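Local coordinates for protein pyruvate carboxylase n-terminal domain (Aquifex aeolicus, PDB 1ULZ) that forms the biotin carboxylase subunit of pyruvate carboxylase, an ATP-grasp family protein built as a two-chain assembly, at residues A[22-27]-A[310-315]; A[390-395]-A[399-404]. The protein carries 1 engineered substitution. All coordinates share one frame; numbering follows the deposited sequence.

Contact 1: A[22-27]-A[310-315]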
loop_
_atom_site.group_PDB
_atom_site.type_symbol
_atom_site.label_atom_id
_atom_site.label_comp_id
_atom_site.label_asym_id
_atom_site.label_seq_id
_atom_site.Cartn_x
_atom_site.Cartn_y
_atom_site.Cartn_z
ATOM N N LYS A 22 -16.768 -4.513 -4.360
ATOM C CA LYS A 22 -16.290 -4.949 -5.668
ATOM C C LYS A 22 -15.394 -6.172 -5.514
ATOM O O LYS A 22 -15.462 -7.106 -6.310
ATOM C CB LYS A 22 -15.521 -3.821 -6.373
ATOM C CG LYS A 22 -16.396 -2.666 -6.839
ATOM C CD LYS A 22 -15.577 -1.585 -7.539
ATOM C CE LYS A 22 -14.971 -2.070 -8.851
ATOM N NZ LYS A 22 -15.990 -2.249 -9.920
ATOM N N GLU A 23 -14.556 -6.164 -4.484
ATOM C CA GLU A 23 -13.671 -7.291 -4.236
ATOM C C GLU A 23 -14.473 -8.550 -3.892
ATOM O O GLU A 23 -14.071 -9.659 -4.240
ATOM C CB GLU A 23 -12.671 -6.942 -3.127
ATOM C CG GLU A 23 -11.485 -6.146 -3.649
ATOM C CD GLU A 23 -10.585 -5.581 -2.557
ATOM O OE1 GLU A 23 -10.600 -6.094 -1.419
ATOM O OE2 GLU A 23 -9.843 -4.621 -2.855
ATOM N N LEU A 24 -15.615 -8.378 -3.230
ATOM C CA LEU A 24 -16.458 -9.515 -2.871
ATOM C C LEU A 24 -17.369 -9.900 -4.037
ATOM O O LEU A 24 -18.018 -10.940 -4.005
ATOM C CB LEU A 24 -17.315 -9.196 -1.637
ATOM C CG LEU A 24 -16.595 -9.014 -0.292
ATOM C CD1 LEU A 24 -17.564 -8.487 0.746
ATOM C CD2 LEU A 24 -16.002 -10.336 0.166
ATOM N N GLY A 25 -17.407 -9.061 -5.067
ATOM C CA GLY A 25 -18.256 -9.344 -6.214
ATOM C C GLY A 25 -19.704 -8.974 -5.939
ATOM O O GLY A 25 -20.625 -9.559 -6.504
ATOM N N ILE A 26 -19.904 -7.998 -5.058
ATOM C CA ILE A 26 -21.241 -7.545 -4.690
ATOM C C ILE A 26 -21.576 -6.228 -5.383
ATOM O O ILE A 26 -20.865 -5.236 -5.216
ATOM C CB ILE A 26 -21.351 -7.332 -3.164
ATOM C CG1 ILE A 26 -21.134 -8.661 -2.436
ATOM C CG2 ILE A 26 -22.713 -6.739 -2.812
ATOM C CD1 ILE A 26 -21.111 -8.535 -0.930
ATOM N N PRO A 27 -22.661 -6.206 -6.179
ATOM C CA PRO A 27 -23.053 -4.979 -6.877
ATOM C C PRO A 27 -23.347 -3.888 -5.858
ATOM O O PRO A 27 -23.811 -4.174 -4.752
ATOM C CB PRO A 27 -24.294 -5.406 -7.669
ATOM C CG PRO A 27 -24.879 -6.491 -6.829
ATOM C CD PRO A 27 -23.649 -7.275 -6.399
ATOM N N TRP A 310 -14.770 -7.406 6.384
ATOM C CA TRP A 310 -15.323 -8.259 7.430
ATOM C C TRP A 310 -16.689 -7.760 7.907
ATOM O O TRP A 310 -17.540 -8.560 8.290
ATOM C CB TRP A 310 -14.351 -8.380 8.612
ATOM C CG TRP A 310 -13.440 -9.571 8.496
ATOM C CD1 TRP A 310 -12.080 -9.559 8.387
ATOM C CD2 TRP A 310 -13.832 -10.952 8.460
ATOM N NE1 TRP A 310 -11.599 -10.844 8.285
ATOM C CE2 TRP A 310 -12.653 -11.718 8.327
ATOM C CE3 TRP A 310 -15.064 -11.614 8.523
ATOM C CZ2 TRP A 310 -12.669 -13.112 8.257
ATOM C CZ3 TRP A 310 -15.077 -13.003 8.453
ATOM C CH2 TRP A 310 -13.887 -13.734 8.322
ATOM N N GLN A 311 -16.893 -6.444 7.879
ATOM C CA GLN A 311 -18.170 -5.856 8.276
ATOM C C GLN A 311 -19.272 -6.471 7.418
ATOM O O GLN A 311 -20.331 -6.853 7.916
ATOM C CB GLN A 311 -18.180 -4.337 8.039
ATOM C CG GLN A 311 -17.480 -3.484 9.081
ATOM C CD GLN A 311 -17.711 -1.993 8.843
ATOM O OE1 GLN A 311 -17.201 -1.421 7.876
ATOM N NE2 GLN A 311 -18.494 -1.362 9.719
ATOM N N ILE A 312 -19.008 -6.553 6.119
ATOM C CA ILE A 312 -19.973 -7.092 5.171
ATOM C C ILE A 312 -20.170 -8.596 5.327
ATOM O O ILE A 312 -21.303 -9.075 5.319
ATOM C CB ILE A 312 -19.562 -6.757 3.723
ATOM C CG1 ILE A 312 -19.435 -5.231 3.574
ATOM C CG2 ILE A 312 -20.608 -7.277 2.755
ATOM C CD1 ILE A 312 -18.701 -4.775 2.334
ATOM N N LYS A 313 -19.076 -9.335 5.477
ATOM C CA LYS A 313 -19.170 -10.781 5.655
ATOM C C LYS A 313 -19.960 -11.094 6.926
ATOM O O LYS A 313 -20.795 -11.992 6.942
ATOM C CB LYS A 313 -17.772 -11.402 5.747
ATOM C CG LYS A 313 -16.970 -11.303 4.460
ATOM C CD LYS A 313 -15.610 -11.978 4.571
ATOM C CE LYS A 313 -14.919 -11.987 3.206
ATOM N NZ LYS A 313 -13.528 -12.546 3.230
ATOM N N ILE A 314 -19.695 -10.340 7.988
ATOM C CA ILE A 314 -20.383 -10.553 9.256
ATOM C C ILE A 314 -21.868 -10.237 9.140
ATOM O O ILE A 314 -22.710 -10.988 9.635
ATOM C CB ILE A 314 -19.753 -9.704 10.371
ATOM C CG1 ILE A 314 -18.393 -10.299 10.745
ATOM C CG2 ILE A 314 -20.679 -9.642 11.581
ATOM C CD1 ILE A 314 -17.568 -9.448 11.686
ATOM N N ALA A 315 -22.191 -9.134 8.475
ATOM C CA ALA A 315 -23.583 -8.747 8.290
ATOM C C ALA A 315 -24.300 -9.824 7.471
ATOM O O ALA A 315 -25.504 -10.022 7.608
ATOM C CB ALA A 315 -23.668 -7.393 7.580
#
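Leu24 and Ile26 meet Ile312 and Lys313 through aliphatic carbons, burying 159 Å² in all. Leu24 takes part in two of the three residue pairs. Its CB points toward the helix of 310-315; chi1 (-68°) sets CG anti to the carbonyl carbon and, with chi2 at 171°, presents both methyls to that helix. The branch then divides the work: CD1 rests on Ile312, 3.8 Å from Ile312 CG2 and 4.0 Å from Ile312 CB, while CD2 reaches Lys313 CE at 3.6 Å. Lys313 gets there by its length, since its chain is extended beyond CG and runs obliquely past the leucine; on the way its CD lies over one face of the Trp310 ring, toward the rim. Ile312 CG2 takes a second methyl, Ile26 CD1, at 3.9 Å, and so sits against both Leu24 and Ile26. Between these two residues the chain turns at Gly25, whose positive phi and bond from Gly25 N to Lys22 O belong to a Schellman motif ending helix 11-24. Ile312 also packs on Ala20 and Cys21, one turn back in that helix, and a salt bridge from Glu23 to Lys309 adds a polar tie. The arrangement is plain apolar packing of a helix C-terminus on another helix, joining the Rossmann-like N-terminal region of the biotin carboxylase fold to its ATP-grasp region.

Contact 2: A[390-395]-A[399-404]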
loop_
_atom_site.group_PDB
_atom_site.type_symbol
_atom_site.label_atom_id
_atom_site.label_comp_id
_atom_site.label_asym_id
_atom_site.label_seq_id
_atom_site.Cartn_x
_atom_site.Cartn_y
_atom_site.Cartn_z
ATOM N N THR A 390 1.015 5.477 6.311
ATOM C CA THR A 390 2.310 4.857 6.045
ATOM C C THR A 390 2.633 3.792 7.090
ATOM O O THR A 390 2.340 3.961 8.277
ATOM C CB THR A 390 3.466 5.895 6.040
ATOM O OG1 THR A 390 3.523 6.569 7.307
ATOM C CG2 THR A 390 3.269 6.910 4.919
ATOM N N TRP A 391 3.230 2.692 6.641
ATOM C CA TRP A 391 3.613 1.604 7.538
ATOM C C TRP A 391 5.120 1.353 7.459
ATOM O O TRP A 391 5.721 1.492 6.398
ATOM C CB TRP A 391 2.881 0.310 7.165
ATOM C CG TRP A 391 3.314 -0.850 8.006
ATOM C CD1 TRP A 391 2.762 -1.254 9.188
ATOM C CD2 TRP A 391 4.468 -1.678 7.799
ATOM N NE1 TRP A 391 3.504 -2.273 9.734
ATOM C CE2 TRP A 391 4.559 -2.550 8.904
ATOM C CE3 TRP A 391 5.440 -1.760 6.794
ATOM C CZ2 TRP A 391 5.579 -3.493 9.029
ATOM C CZ3 TRP A 391 6.451 -2.692 6.920
ATOM C CH2 TRP A 391 6.514 -3.546 8.030
ATOM N N ALA A 392 5.717 0.973 8.586
ATOM C CA ALA A 392 7.148 0.673 8.663
ATOM C C ALA A 392 7.397 -0.217 9.883
ATOM O O ALA A 392 6.586 -0.250 10.804
ATOM C CB ALA A 392 7.962 1.969 8.770
ATOM N N PRO A 393 8.528 -0.946 9.904
ATOM C CA PRO A 393 8.902 -1.850 11.000
ATOM C C PRO A 393 9.087 -1.187 12.367
ATOM O O PRO A 393 8.816 -1.795 13.405
ATOM C CB PRO A 393 10.206 -2.478 10.503
ATOM C CG PRO A 393 10.067 -2.425 9.016
ATOM C CD PRO A 393 9.489 -1.054 8.794
ATOM N N THR A 394 9.558 0.052 12.362
ATOM C CA THR A 394 9.799 0.779 13.601
ATOM C C THR A 394 9.192 2.173 13.579
ATOM O O THR A 394 8.922 2.734 12.516
ATOM C CB THR A 394 11.300 0.929 13.863
ATOM O OG1 THR A 394 11.885 1.710 12.812
ATOM C CG2 THR A 394 11.970 -0.430 13.917
ATOM N N TRP A 395 9.004 2.737 14.766
ATOM C CA TRP A 395 8.424 4.063 14.900
ATOM C C TRP A 395 9.143 5.147 14.102
ATOM O O TRP A 395 8.505 5.910 13.383
ATOM C CB TRP A 395 8.381 4.476 16.372
ATOM C CG TRP A 395 7.980 5.899 16.560
ATOM C CD1 TRP A 395 8.767 6.921 17.012
ATOM C CD2 TRP A 395 6.697 6.473 16.277
ATOM N NE1 TRP A 395 8.051 8.095 17.028
ATOM C CE2 TRP A 395 6.778 7.847 16.581
ATOM C CE3 TRP A 395 5.487 5.959 15.794
ATOM C CZ2 TRP A 395 5.698 8.714 16.419
ATOM C CZ3 TRP A 395 4.416 6.819 15.634
ATOM C CH2 TRP A 395 4.529 8.183 15.947
ATOM N N VAL A 399 7.768 7.373 10.835
ATOM C CA VAL A 399 7.738 8.830 10.860
ATOM C C VAL A 399 8.403 9.387 9.602
ATOM O O VAL A 399 7.856 10.263 8.935
ATOM C CB VAL A 399 8.472 9.384 12.102
ATOM C CG1 VAL A 399 8.516 10.907 12.051
ATOM C CG2 VAL A 399 7.769 8.907 13.374
ATOM N N GLU A 400 9.589 8.873 9.285
ATOM C CA GLU A 400 10.317 9.323 8.106
ATOM C C GLU A 400 9.584 8.965 6.820
ATOM O O GLU A 400 9.625 9.728 5.854
ATOM C CB GLU A 400 11.734 8.739 8.098
ATOM C CG GLU A 400 12.601 9.257 9.240
ATOM C CD GLU A 400 12.632 10.783 9.317
ATOM O OE1 GLU A 400 12.536 11.324 10.441
ATOM O OE2 GLU A 400 12.757 11.445 8.261
ATOM N N ARG A 401 8.910 7.816 6.797
ATOM C CA ARG A 401 8.163 7.433 5.600
ATOM C C ARG A 401 7.016 8.417 5.390
ATOM O O ARG A 401 6.767 8.856 4.268
ATOM C CB ARG A 401 7.588 6.023 5.717
ATOM C CG ARG A 401 6.826 5.571 4.470
ATOM C CD ARG A 401 7.611 4.499 3.699
ATOM N NE ARG A 401 7.495 3.206 4.347
ATOM C CZ ARG A 401 8.345 2.193 4.208
ATOM N NH1 ARG A 401 8.107 1.067 4.865
ATOM N NH2 ARG A 401 9.426 2.300 3.442
ATOM N N MET A 402 6.321 8.763 6.474
ATOM C CA MET A 402 5.212 9.705 6.382
ATOM C C MET A 402 5.690 11.064 5.869
ATOM O O MET A 402 5.119 11.612 4.933
ATOM C CB MET A 402 4.534 9.875 7.743
ATOM C CG MET A 402 3.355 10.839 7.734
ATOM S SD MET A 402 2.076 10.378 6.529
ATOM C CE MET A 402 1.065 9.292 7.483
ATOM N N ARG A 403 6.745 11.605 6.477
ATOM C CA ARG A 403 7.265 12.905 6.054
ATOM C C ARG A 403 7.660 12.914 4.575
ATOM O O ARG A 403 7.385 13.882 3.865
ATOM C CB ARG A 403 8.467 13.318 6.910
ATOM C CG ARG A 403 9.029 14.680 6.521
ATOM C CD ARG A 403 9.901 15.274 7.610
ATOM N NE ARG A 403 11.173 14.575 7.781
ATOM C CZ ARG A 403 12.251 14.793 7.035
ATOM N NH1 ARG A 403 12.219 15.693 6.059
ATOM N NH2 ARG A 403 13.371 14.121 7.273
ATOM N N ALA A 404 8.288 11.830 4.119
ATOM C CA ALA A 404 8.714 11.709 2.723
ATOM C C ALA A 404 7.504 11.660 1.790
ATOM O O ALA A 404 7.531 12.214 0.699
ATOM C CB ALA A 404 9.583 10.459 2.536
#
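Arg401 grips the backbone oxygen of Trp391 side-on with two nitrogens. NH1 makes the straighter bond (NH1 to Trp391 O 2.9 Å, 160° at the hydrogen) and lies in the carbonyl plane; NE, at 3.2 Å from the same oxygen, is tilted from it. The oxygen itself lies in the guanidinium plane. Bends at chi2 (108°) and chi3 fold the arginine back to the strand, and its CG packs 3.7 Å from Thr390 CB. The two bonds should hold the guanidinium's rotation, leaving NH2 to form a salt bridge with Glu23 of the second subunit. Strand 384-392 and helix 395-407 run roughly antiparallel, the axes of their segments here at 148°, a tight strand-to-helix connection in the biotin carboxylase C-terminal domain, with Thr394 as N-cap. Met402, bent at both chi2 and chi3, crosses Thr390 at about a right angle: Met402 CB lies 3.5 Å from Thr390 OG1, and the CE methyl curls back to 3.7 Å from that hydroxyl oxygen. In the first helical turn, Val399 N bonds to Trp395 O at 3.0 Å. Val399 CG2, anti to the carbonyl carbon, lies over one face of the Trp395 indole in a CH-pi contact, 3.8 Å from the centroid of the five-membered ring.

How the contacts relate
Contact 1 closes before contact 2 opens along the chain, and their centres lie 30 Å apart, with nearest atoms about 17 Å from one another. They share no helix or strand. Contact 1 spans 282 intervening residues to join helix 11-24, from the region of the parallel sheet, to helix 307-315; contact 2 is local, folding helix 395-407 back on strand 384-392 of the large antiparallel sheet. The dimer brings the two regions together: helix 11-24 of one chain pairs with helix 395-407 of the second subunit, where Lys22 forms a salt bridge with Glu407 of that subunit. The helices of contacts 1 and 2 thus face each other across the subunit interface.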